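Local coordinates for protein Ta0487 (Thermoplasma acidophilum, PDB 3KBQ) that is of unknown function but belongs to the CinA family and carries a probable molybdopterin-binding domain, at residues V11-L16 / V45-D50. Numbering follows the deposited sequence.
Sequences VGNEIL and VMDDLD
Two neighbouring parallel strands of the MoCF_biosynth-type domain end here, and the start of helix 13-16 is tied to the loop after strand 38-45 by Asn-13 and Asp-47. The last sheet bond runs from Gly-12 N to Val-45 O at 2.9 Å, almost in line with the carbonyl. Beyond it, Asn-13 and Asp-47 each use a side-chain oxygen to accept from the other's backbone N-H. Asn-13 OD1 receives Asp-47 N at 3.0 Å, the donor tilted 34° from the carbonyl plane. Asp-47 OD2 receives Asn-13 N at 3.2 Å in a nearly straight bond, met from above the carboxylate plane. With CG anti to the carbonyl carbon (chi1 -65°), the amide of Asn-13 reaches across to Met-46 and Asp-47. The amide and carboxylate planes stand 50° apart. A sulfate ion, probably from the crystallisation liquor, lies close to the Asp-47 side chain. On the flank, Leu-16 CD1 presses tightly on Met-46 CG at 3.4 Å, the two side chains crossing at about a right angle. Val-11 CG2 meets Val-45 CG2 at 3.9 Å on one face of the sheet, where Ile-52 of helix 49-62 covers both valines. Gly-12, the N-cap, links strand 5-11 to the short helix 13-16. Val-39 and Arg-40 of the second subunit pack on Met-46 and Leu-16, while strand 65-69 lies on the other side of strand 5-11.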
# COMPACT_ATOMS: atom_id res chain seq x y z
N VAL B 11 4.85 -0.28 -7.06
CA VAL B 11 5.69 0.92 -7.30
C VAL B 11 5.09 1.77 -8.45
O VAL B 11 4.86 1.25 -9.53
CB VAL B 11 7.13 0.49 -7.69
CG1 VAL B 11 8.03 1.70 -7.90
CG2 VAL B 11 7.72 -0.51 -6.60
N GLY B 12 4.84 3.06 -8.23
CA GLY B 12 4.28 3.88 -9.29
C GLY B 12 3.56 5.10 -8.73
O GLY B 12 2.55 5.00 -8.03
N ASN B 13 4.11 6.27 -9.04
CA ASN B 13 3.51 7.54 -8.66
C ASN B 13 2.05 7.68 -9.07
O ASN B 13 1.27 8.30 -8.35
CB ASN B 13 4.29 8.71 -9.30
CG ASN B 13 5.72 8.83 -8.77
OD1 ASN B 13 6.15 8.06 -7.92
ND2 ASN B 13 6.47 9.78 -9.30
N GLU B 14 1.67 7.12 -10.22
CA GLU B 14 0.31 7.30 -10.70
C GLU B 14 -0.72 6.58 -9.79
O GLU B 14 -1.85 7.04 -9.68
CB GLU B 14 0.16 6.87 -12.18
CG GLU B 14 0.28 5.34 -12.40
CD GLU B 14 1.69 4.78 -12.15
OE1 GLU B 14 2.68 5.57 -12.12
OE2 GLU B 14 1.79 3.54 -11.96
N ILE B 15 -0.31 5.47 -9.17
CA ILE B 15 -1.15 4.77 -8.20
C ILE B 15 -1.30 5.65 -6.98
O ILE B 15 -2.40 5.81 -6.50
CB ILE B 15 -0.58 3.36 -7.78
CG1 ILE B 15 -0.39 2.46 -9.02
CG2 ILE B 15 -1.48 2.66 -6.75
CD1 ILE B 15 -1.60 2.38 -9.92
N LEU B 16 -0.18 6.18 -6.46
CA LEU B 16 -0.27 7.04 -5.23
C LEU B 16 -1.15 8.23 -5.48
O LEU B 16 -1.95 8.64 -4.62
CB LEU B 16 1.10 7.56 -4.84
CG LEU B 16 1.93 6.46 -4.20
CD1 LEU B 16 3.36 6.91 -4.09
CD2 LEU B 16 1.37 6.07 -2.80
N VAL B 45 4.59 2.68 -3.17
CA VAL B 45 5.66 3.64 -3.09
C VAL B 45 5.91 4.31 -4.45
O VAL B 45 5.54 3.80 -5.49
CB VAL B 45 6.97 3.01 -2.58
CG1 VAL B 45 6.80 2.55 -1.09
CG2 VAL B 45 7.49 1.89 -3.55
N MET B 46 6.57 5.46 -4.38
CA MET B 46 6.96 6.25 -5.56
C MET B 46 8.10 5.59 -6.30
O MET B 46 8.85 4.75 -5.73
CB MET B 46 7.46 7.66 -5.09
CG MET B 46 6.31 8.57 -4.53
SD MET B 46 6.84 10.27 -3.99
CE MET B 46 8.04 9.81 -2.87
N ASP B 47 8.28 6.04 -7.55
CA ASP B 47 9.44 5.70 -8.34
C ASP B 47 10.66 6.37 -7.76
O ASP B 47 11.12 7.37 -8.27
CB ASP B 47 9.21 6.11 -9.80
CG ASP B 47 8.00 5.38 -10.38
OD1 ASP B 47 8.14 4.13 -10.54
OD2 ASP B 47 6.92 6.00 -10.57
N ASP B 48 11.23 5.77 -6.72
CA ASP B 48 12.25 6.45 -5.95
C ASP B 48 13.08 5.38 -5.25
O ASP B 48 12.49 4.54 -4.53
CB ASP B 48 11.53 7.29 -4.88
CG ASP B 48 12.48 7.97 -3.93
OD1 ASP B 48 12.53 9.20 -4.01
OD2 ASP B 48 13.20 7.27 -3.15
N LEU B 49 14.42 5.42 -5.42
CA LEU B 49 15.27 4.31 -4.94
C LEU B 49 15.10 4.05 -3.48
O LEU B 49 14.95 2.91 -3.08
CB LEU B 49 16.79 4.54 -5.22
CG LEU B 49 17.14 4.53 -6.71
CD1 LEU B 49 18.63 4.91 -6.94
CD2 LEU B 49 16.80 3.21 -7.38
N ASP B 50 15.11 5.10 -2.68
CA ASP B 50 15.15 4.90 -1.24
C ASP B 50 13.78 4.40 -0.77
O ASP B 50 13.71 3.64 0.17
CB ASP B 50 15.48 6.18 -0.51
CG ASP B 50 16.96 6.60 -0.62
OD1 ASP B 50 17.82 5.82 -1.10
OD2 ASP B 50 17.26 7.75 -0.21